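PDB 5HAB: ribonuclease J, which probably acts as an exoribonuclease of the metallo-beta-lactamase, beta-CASP family, hydrolysing RNA as its substrate. Local coordinates for residues V192-F197 against I223-E228; D212-L217 against L420-P425. The protein carries 1 engineered substitution. All coordinates share one frame; numbering follows the deposited sequence.

Contact 1: V192-F197 against I223-E228; sequences VYACDF and IALITE
The Y193 ring meets I226 obliquely, CD2 lying 3.8 Å from I226 CG2, while the sulfur of C195, two residues along the same segment, covers one ring face near the rim. That SG also touches I226 CG2, the same methyl that meets the ring. Beyond the strand end, the F197 ring slants against T227 and E228, its CE1 3.5 Å from T227 OG1; F181 and F199 pack edge-to-face with this ring. On the sheet surface carrying V192 and A194, L225 CD1 approaches V192 CG1 at 4.0 Å. Between the Y193/I226 face and the V192/L225 face runs a parallel ladder, with nearly straight bonds from V192 N to A224 O, from I226 N to V192 O (2.8 Å) and from A194 N to I226 O. T227 adds a side-chain bond, OG1 donating to A194 O at 2.9 Å in the carbonyl plane. The weak bond from E228 N uses the same oxygen. A chi1 of 65° sets E228 CG between the backbone N and the carbonyl carbon, and the extended chain beyond carries OE1 to F197 N, at 3.2 Å and from above the carboxylate plane. H410 ND1 bonds to OE1 too, and D196 OD2 bonds to H104 NE2. The chemistry thus passes from apolar sheet core to a carboxylate and histidine cluster beside the RNA, consistent with the metal-bridging aspartate (D196) and the acidic residue of motif A (E228) of beta-CASP nucleases.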
ATOM      1  N   VAL B 192     -12.232  -5.448 -34.693  1.00 32.41           N
ATOM      2  CA  VAL B 192     -11.177  -6.271 -34.119  1.00 32.56           C
ATOM      3  C   VAL B 192     -11.366  -6.408 -32.616  1.00 35.09           C
ATOM      4  O   VAL B 192     -11.680  -5.446 -31.917  1.00 36.15           O
ATOM      5  CB  VAL B 192      -9.784  -5.707 -34.450  1.00 29.21           C
ATOM      6  CG1 VAL B 192      -8.698  -6.559 -33.825  1.00 27.59           C
ATOM      7  CG2 VAL B 192      -9.595  -5.645 -35.955  1.00 30.12           C
ATOM      8  N   TYR B 193     -11.199  -7.637 -32.147  1.00 26.64           N
ATOM      9  CA  TYR B 193     -11.312  -7.994 -30.751  1.00 27.47           C
ATOM     10  C   TYR B 193      -9.972  -8.578 -30.317  1.00 41.52           C
ATOM     11  O   TYR B 193      -9.515  -9.599 -30.857  1.00 34.53           O
ATOM     12  CB  TYR B 193     -12.466  -8.983 -30.564  1.00 28.21           C
ATOM     13  CG  TYR B 193     -12.698  -9.542 -29.174  1.00 29.71           C
ATOM     14  CD1 TYR B 193     -11.924 -10.587 -28.685  1.00 27.55           C
ATOM     15  CD2 TYR B 193     -13.729  -9.063 -28.375  1.00 25.41           C
ATOM     16  CE1 TYR B 193     -12.152 -11.124 -27.426  1.00 24.46           C
ATOM     17  CE2 TYR B 193     -13.967  -9.593 -27.117  1.00 27.20           C
ATOM     18  CZ  TYR B 193     -13.174 -10.626 -26.651  1.00 33.51           C
ATOM     19  OH  TYR B 193     -13.402 -11.164 -25.405  1.00 26.28           O
ATOM     20  N   ALA B 194      -9.348  -7.911 -29.350  1.00 30.84           N
ATOM     21  CA  ALA B 194      -8.015  -8.269 -28.882  1.00 26.87           C
ATOM     22  C   ALA B 194      -7.980  -8.251 -27.360  1.00 47.72           C
ATOM     23  O   ALA B 194      -7.524  -7.288 -26.745  1.00 41.44           O
ATOM     24  CB  ALA B 194      -6.982  -7.316 -29.447  1.00 30.91           C
ATOM     25  N   CYS B 195      -8.454  -9.337 -26.762  1.00 33.81           N
ATOM     26  CA  CYS B 195      -8.572  -9.429 -25.315  1.00 31.21           C
ATOM     27  C   CYS B 195      -7.858 -10.679 -24.803  1.00 38.65           C
ATOM     28  O   CYS B 195      -7.823 -11.703 -25.486  1.00 37.08           O
ATOM     29  CB  CYS B 195     -10.045  -9.441 -24.911  1.00 38.64           C
ATOM     30  SG  CYS B 195     -10.975  -7.982 -25.449  1.00 35.61           S
ATOM     31  N   ASP B 196      -7.304 -10.584 -23.597  1.00 31.36           N
ATOM     32  CA  ASP B 196      -6.428 -11.620 -23.039  1.00 41.69           C
ATOM     33  C   ASP B 196      -5.260 -11.889 -23.973  1.00 34.36           C
ATOM     34  O   ASP B 196      -5.100 -12.991 -24.495  1.00 42.49           O
ATOM     35  CB  ASP B 196      -7.194 -12.911 -22.769  1.00 29.32           C
ATOM     36  CG  ASP B 196      -7.851 -12.922 -21.410  1.00 35.90           C
ATOM     37  OD1 ASP B 196      -7.887 -11.864 -20.754  1.00 44.62           O
ATOM     38  OD2 ASP B 196      -8.322 -13.995 -20.992  1.00 38.42           O
ATOM     39  N   PHE B 197      -4.433 -10.872 -24.169  1.00 29.59           N
ATOM     40  CA  PHE B 197      -3.301 -11.002 -25.063  1.00 32.70           C
ATOM     41  C   PHE B 197      -2.074 -10.274 -24.559  1.00 41.49           C
ATOM     42  O   PHE B 197      -2.128  -9.461 -23.638  1.00 31.47           O
ATOM     43  CB  PHE B 197      -3.643 -10.459 -26.441  1.00 27.48           C
ATOM     44  CG  PHE B 197      -3.454  -8.977 -26.560  1.00 33.19           C
ATOM     45  CD1 PHE B 197      -4.431  -8.108 -26.107  1.00 25.70           C
ATOM     46  CD2 PHE B 197      -2.294  -8.448 -27.114  1.00 24.96           C
ATOM     47  CE1 PHE B 197      -4.260  -6.743 -26.208  1.00 25.88           C
ATOM     48  CE2 PHE B 197      -2.120  -7.086 -27.215  1.00 27.88           C
ATOM     49  CZ  PHE B 197      -3.103  -6.233 -26.762  1.00 27.51           C
ATOM     50  N   ILE B 223     -13.037  -0.409 -38.072  1.00 36.12           N
ATOM     51  CA  ILE B 223     -14.140   0.381 -37.539  1.00 43.95           C
ATOM     52  C   ILE B 223     -14.016   0.554 -36.030  1.00 42.03           C
ATOM     53  O   ILE B 223     -14.190   1.652 -35.496  1.00 34.65           O
ATOM     54  CB  ILE B 223     -15.496  -0.272 -37.885  1.00 41.94           C
ATOM     55  CG1 ILE B 223     -15.658  -0.420 -39.398  1.00 45.39           C
ATOM     56  CG2 ILE B 223     -16.643   0.528 -37.286  1.00 39.09           C
ATOM     57  CD1 ILE B 223     -16.883  -1.210 -39.806  1.00 46.54           C
ATOM     58  N   ALA B 224     -13.718  -0.542 -35.344  1.00 35.60           N
ATOM     59  CA  ALA B 224     -13.711  -0.545 -33.890  1.00 35.82           C
ATOM     60  C   ALA B 224     -12.741  -1.585 -33.354  1.00 31.00           C
ATOM     61  O   ALA B 224     -12.594  -2.673 -33.913  1.00 35.63           O
ATOM     62  CB  ALA B 224     -15.115  -0.799 -33.347  1.00 26.38           C
ATOM     63  N   LEU B 225     -12.057  -1.220 -32.280  1.00 38.99           N
ATOM     64  CA  LEU B 225     -11.198  -2.141 -31.559  1.00 28.53           C
ATOM     65  C   LEU B 225     -11.769  -2.354 -30.166  1.00 30.58           C
ATOM     66  O   LEU B 225     -12.019  -1.391 -29.434  1.00 27.68           O
ATOM     67  CB  LEU B 225      -9.762  -1.607 -31.482  1.00 27.43           C
ATOM     68  CG  LEU B 225      -8.807  -2.325 -30.524  1.00 27.22           C
ATOM     69  CD1 LEU B 225      -8.615  -3.777 -30.929  1.00 29.77           C
ATOM     70  CD2 LEU B 225      -7.461  -1.614 -30.449  1.00 26.55           C
ATOM     71  N   ILE B 226     -12.022  -3.613 -29.828  1.00 25.49           N
ATOM     72  CA  ILE B 226     -12.347  -3.991 -28.465  1.00 23.89           C
ATOM     73  C   ILE B 226     -11.089  -4.623 -27.915  1.00 35.50           C
ATOM     74  O   ILE B 226     -10.616  -5.626 -28.445  1.00 32.51           O
ATOM     75  CB  ILE B 226     -13.541  -4.957 -28.385  1.00 22.79           C
ATOM     76  CG1 ILE B 226     -14.818  -4.291 -28.906  1.00 42.10           C
ATOM     77  CG2 ILE B 226     -13.716  -5.490 -26.960  1.00 16.28           C
ATOM     78  CD1 ILE B 226     -15.113  -4.582 -30.364  1.00 37.93           C
ATOM     79  N   THR B 227     -10.525  -4.032 -26.870  1.00 30.00           N
ATOM     80  CA  THR B 227      -9.263  -4.534 -26.345  1.00 23.97           C
ATOM     81  C   THR B 227      -9.278  -4.451 -24.823  1.00 28.00           C
ATOM     82  O   THR B 227      -9.993  -3.639 -24.239  1.00 28.37           O
ATOM     83  CB  THR B 227      -8.055  -3.769 -26.941  1.00 31.08           C
ATOM     84  OG1 THR B 227      -6.836  -4.430 -26.585  1.00 38.98           O
ATOM     85  CG2 THR B 227      -8.009  -2.327 -26.460  1.00 23.11           C
ATOM     86  N   GLU B 228      -8.514  -5.332 -24.188  1.00 30.09           N
ATOM     87  CA  GLU B 228      -8.462  -5.408 -22.732  1.00 33.03           C
ATOM     88  C   GLU B 228      -7.820  -4.160 -22.127  1.00 25.45           C
ATOM     89  O   GLU B 228      -6.970  -3.530 -22.746  1.00 25.83           O
ATOM     90  CB  GLU B 228      -7.691  -6.658 -22.300  1.00 30.79           C
ATOM     91  CG  GLU B 228      -6.217  -6.624 -22.691  1.00 34.97           C
ATOM     92  CD  GLU B 228      -5.374  -7.599 -21.892  1.00 36.75           C
ATOM     93  OE1 GLU B 228      -5.595  -8.815 -22.022  1.00 34.89           O
ATOM     94  OE2 GLU B 228      -4.492  -7.149 -21.131  1.00 40.67           O
TER

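Contact 2: D212-L217 against L420-P425; sequences DRLKEL and LRMLKP
Apolar contacts between L214 and L217 of helix 211-220 and M422 and L423 of helix 413-423 carry most of this interface. The M422 chain bends at its last torsion (chi3 -69°), which brings M422 CE to 3.7 Å from L214 CD1, the two side chains meeting at a slant. L423 presents a single methyl: CD2 lies 3.5 Å from L214 O and 4.0 Å from L217 CB, so it sits against both backbone and side chain of helix 211-220. Between the aliphatic stems, K215 CG and M422 CG approach to 4.2 Å. Polar joining is indirect, since no hydrogen bond runs directly between the segments; one water donates to K215 O at 2.9 Å and to M422 O at 3.2 Å, linking two main-chain carbonyls. Of the charges, K215 NZ forms a salt bridge with E256 of the second subunit, against which M422 also packs. R213 pairs with E168 and E220, its guanidinium face lying over L217 CG. Helix 211-220 is the connection of the beta-alpha-beta unit 189-194/222-228, and it lies beside helix 413-423 on one sheet face, in keeping with the layered metallo-beta-lactamase fold: L217 rests on A183 and A190, L214 on F181, and L423 on V192 and L225 of the adjacent parallel strands.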
ATOM      1  N   ASP B 212       2.608  -7.729 -39.150  1.00 54.30           N
ATOM      2  CA  ASP B 212       2.348  -7.441 -40.557  1.00 43.57           C
ATOM      3  C   ASP B 212       0.853  -7.387 -40.845  1.00 46.86           C
ATOM      4  O   ASP B 212       0.356  -6.434 -41.451  1.00 43.50           O
ATOM      5  CB  ASP B 212       3.010  -8.494 -41.442  1.00 53.19           C
ATOM      6  CG  ASP B 212       4.519  -8.396 -41.431  1.00 67.73           C
ATOM      7  OD1 ASP B 212       5.044  -7.330 -41.043  1.00 56.78           O
ATOM      8  OD2 ASP B 212       5.179  -9.391 -41.798  1.00 90.29           O
ATOM      9  N   ARG B 213       0.141  -8.424 -40.411  1.00 36.55           N
ATOM     10  CA  ARG B 213      -1.293  -8.500 -40.633  1.00 37.80           C
ATOM     11  C   ARG B 213      -2.010  -7.389 -39.880  1.00 59.21           C
ATOM     12  O   ARG B 213      -2.984  -6.834 -40.379  1.00 50.38           O
ATOM     13  CB  ARG B 213      -1.842  -9.865 -40.216  1.00 44.62           C
ATOM     14  CG  ARG B 213      -3.323 -10.047 -40.509  1.00 42.34           C
ATOM     15  CD  ARG B 213      -3.617  -9.801 -41.982  1.00 41.62           C
ATOM     16  NE  ARG B 213      -5.047  -9.850 -42.270  1.00 43.16           N
ATOM     17  CZ  ARG B 213      -5.663  -9.029 -43.114  1.00 46.16           C
ATOM     18  NH1 ARG B 213      -4.975  -8.091 -43.750  1.00 47.36           N
ATOM     19  NH2 ARG B 213      -6.969  -9.141 -43.316  1.00 52.60           N
ATOM     20  N   LEU B 214      -1.520  -7.056 -38.687  1.00 47.41           N
ATOM     21  CA  LEU B 214      -2.114  -5.974 -37.908  1.00 46.73           C
ATOM     22  C   LEU B 214      -2.009  -4.661 -38.674  1.00 48.87           C
ATOM     23  O   LEU B 214      -2.977  -3.896 -38.754  1.00 48.16           O
ATOM     24  CB  LEU B 214      -1.437  -5.844 -36.539  1.00 38.03           C
ATOM     25  CG  LEU B 214      -1.544  -7.028 -35.571  1.00 42.91           C
ATOM     26  CD1 LEU B 214      -0.827  -6.728 -34.258  1.00 49.65           C
ATOM     27  CD2 LEU B 214      -2.991  -7.405 -35.320  1.00 29.88           C
ATOM     28  N   LYS B 215      -0.841  -4.422 -39.267  1.00 46.94           N
ATOM     29  CA  LYS B 215      -0.610  -3.199 -40.030  1.00 44.41           C
ATOM     30  C   LYS B 215      -1.507  -3.157 -41.264  1.00 44.84           C
ATOM     31  O   LYS B 215      -2.135  -2.131 -41.564  1.00 55.45           O
ATOM     32  CB  LYS B 215       0.859  -3.095 -40.442  1.00 52.21           C
ATOM     33  CG  LYS B 215       1.833  -2.992 -39.283  1.00 62.95           C
ATOM     34  CD  LYS B 215       3.261  -2.849 -39.784  1.00 55.38           C
ATOM     35  CE  LYS B 215       4.265  -3.014 -38.657  1.00 65.10           C
ATOM     36  NZ  LYS B 215       5.663  -2.901 -39.153  1.00 87.00           N
ATOM     37  N   GLU B 216      -1.560  -4.282 -41.975  1.00 44.42           N
ATOM     38  CA  GLU B 216      -2.442  -4.419 -43.131  1.00 55.94           C
ATOM     39  C   GLU B 216      -3.890  -4.106 -42.765  1.00 49.75           C
ATOM     40  O   GLU B 216      -4.533  -3.319 -43.448  1.00 53.42           O
ATOM     41  CB  GLU B 216      -2.340  -5.822 -43.730  1.00 59.54           C
ATOM     42  CG  GLU B 216      -1.056  -6.064 -44.504  1.00 67.79           C
ATOM     43  CD  GLU B 216      -1.043  -7.411 -45.201  1.00 84.16           C
ATOM     44  OE1 GLU B 216      -1.791  -8.314 -44.766  1.00 70.10           O
ATOM     45  OE2 GLU B 216      -0.284  -7.568 -46.183  1.00 78.72           O
ATOM     46  N   LEU B 217      -4.394  -4.727 -41.697  1.00 45.66           N
ATOM     47  CA  LEU B 217      -5.741  -4.454 -41.187  1.00 51.94           C
ATOM     48  C   LEU B 217      -5.940  -2.971 -40.936  1.00 41.91           C
ATOM     49  O   LEU B 217      -6.972  -2.402 -41.299  1.00 51.42           O
ATOM     50  CB  LEU B 217      -6.014  -5.223 -39.894  1.00 46.14           C
ATOM     51  CG  LEU B 217      -6.740  -6.559 -39.985  1.00 54.15           C
ATOM     52  CD1 LEU B 217      -6.870  -7.150 -38.601  1.00 52.90           C
ATOM     53  CD2 LEU B 217      -8.109  -6.370 -40.610  1.00 51.50           C
ATOM     54  N   LEU B 420      -2.475   0.257 -30.871  1.00 38.94           N
ATOM     55  CA  LEU B 420      -3.293   1.373 -31.306  1.00 37.06           C
ATOM     56  C   LEU B 420      -2.687   2.016 -32.550  1.00 46.86           C
ATOM     57  O   LEU B 420      -3.408   2.428 -33.458  1.00 46.43           O
ATOM     58  CB  LEU B 420      -3.427   2.392 -30.174  1.00 40.05           C
ATOM     59  CG  LEU B 420      -4.802   2.995 -29.913  1.00 43.43           C
ATOM     60  CD1 LEU B 420      -5.860   1.909 -29.966  1.00 28.23           C
ATOM     61  CD2 LEU B 420      -4.812   3.660 -28.550  1.00 31.26           C
ATOM     62  N   ARG B 421      -1.358   2.079 -32.608  1.00 39.45           N
ATOM     63  CA  ARG B 421      -0.707   2.694 -33.763  1.00 51.24           C
ATOM     64  C   ARG B 421      -0.744   1.793 -34.995  1.00 49.30           C
ATOM     65  O   ARG B 421      -0.716   2.278 -36.125  1.00 50.49           O
ATOM     66  CB  ARG B 421       0.747   3.049 -33.439  1.00 49.18           C
ATOM     67  CG  ARG B 421       0.921   4.243 -32.512  1.00 73.63           C
ATOM     68  CD  ARG B 421       2.358   4.776 -32.535  1.00 71.73           C
ATOM     69  NE  ARG B 421       3.036   4.539 -33.809  1.00 81.76           N
ATOM     70  CZ  ARG B 421       3.944   3.587 -34.006  1.00 80.07           C
ATOM     71  NH1 ARG B 421       4.283   2.779 -33.009  1.00 76.84           N
ATOM     72  NH2 ARG B 421       4.509   3.440 -35.197  1.00 72.50           N
ATOM     73  N   MET B 422      -0.846   0.487 -34.780  1.00 43.00           N
ATOM     74  CA  MET B 422      -0.888  -0.448 -35.895  1.00 38.15           C
ATOM     75  C   MET B 422      -2.294  -0.594 -36.483  1.00 46.66           C
ATOM     76  O   MET B 422      -2.480  -0.492 -37.695  1.00 42.38           O
ATOM     77  CB  MET B 422      -0.355  -1.813 -35.453  1.00 48.42           C
ATOM     78  CG  MET B 422       1.156  -1.843 -35.271  1.00 54.26           C
ATOM     79  SD  MET B 422       1.801  -3.485 -34.895  1.00 53.87           S
ATOM     80  CE  MET B 422       1.158  -3.731 -33.241  1.00 57.84           C
ATOM     81  N   LEU B 423      -3.282  -0.824 -35.626  1.00 36.77           N
ATOM     82  CA  LEU B 423      -4.639  -1.065 -36.103  1.00 43.98           C
ATOM     83  C   LEU B 423      -5.338   0.220 -36.530  1.00 38.74           C
ATOM     84  O   LEU B 423      -6.292   0.178 -37.307  1.00 39.31           O
ATOM     85  CB  LEU B 423      -5.464  -1.771 -35.026  1.00 36.70           C
ATOM     86  CG  LEU B 423      -5.175  -3.262 -34.853  1.00 42.99           C
ATOM     87  CD1 LEU B 423      -6.039  -3.855 -33.748  1.00 30.96           C
ATOM     88  CD2 LEU B 423      -5.403  -3.988 -36.173  1.00 35.99           C
ATOM     89  N   LYS B 424      -4.846   1.350 -36.027  1.00 41.00           N
ATOM     90  CA  LYS B 424      -5.465   2.660 -36.249  1.00 34.96           C
ATOM     91  C   LYS B 424      -6.999   2.614 -36.229  1.00 40.22           C
ATOM     92  O   LYS B 424      -7.650   3.057 -37.173  1.00 39.68           O
ATOM     93  CB  LYS B 424      -4.973   3.255 -37.571  1.00 37.43           C
ATOM     94  CG  LYS B 424      -3.458   3.394 -37.648  1.00 44.61           C
ATOM     95  CD  LYS B 424      -3.011   3.938 -38.998  1.00 57.96           C
ATOM     96  CE  LYS B 424      -1.631   3.417 -39.377  1.00 60.39           C
ATOM     97  NZ  LYS B 424      -1.240   3.826 -40.757  1.00 77.24           N
ATOM     98  N   PRO B 425      -7.582   2.067 -35.151  1.00 40.66           N
ATOM     99  CA  PRO B 425      -9.039   1.923 -35.160  1.00 29.26           C
ATOM    100  C   PRO B 425      -9.774   3.260 -35.135  1.00 32.75           C
ATOM    101  O   PRO B 425      -9.285   4.243 -34.583  1.00 44.75           O
ATOM    102  CB  PRO B 425      -9.310   1.127 -33.885  1.00 30.24           C
ATOM    103  CG  PRO B 425      -8.216   1.521 -32.973  1.00 37.19           C
ATOM    104  CD  PRO B 425      -7.003   1.671 -33.855  1.00 36.72           C
TER
HETATM  105  O   HOH W   1      -1.389   0.525 -40.558  1.00 52.69           O

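Together the contacts involve all three elements of one beta-alpha-beta unit. Contact 1 joins its two strands, 189-194 and 222-228, whereas contact 2 sets the connecting helix 211-220 against the sequence-distant helix 413-423. Their centres are 12 Å apart and they meet directly: V192 CG1 and L225 CD1 each lie 3.8 Å from L423 CD1, and L225 CB packs on P425 CB. Contact 1 is wholly buried, built on backbone hydrogen bonds, and reaches to about 4 Å from the RNA at its nearest atom. The nearest atom of contact 2 is about 19 Å from the bound RNA; this contact is buried chiefly through aliphatic groups, with a water bridge and a lysine turned to another subunit.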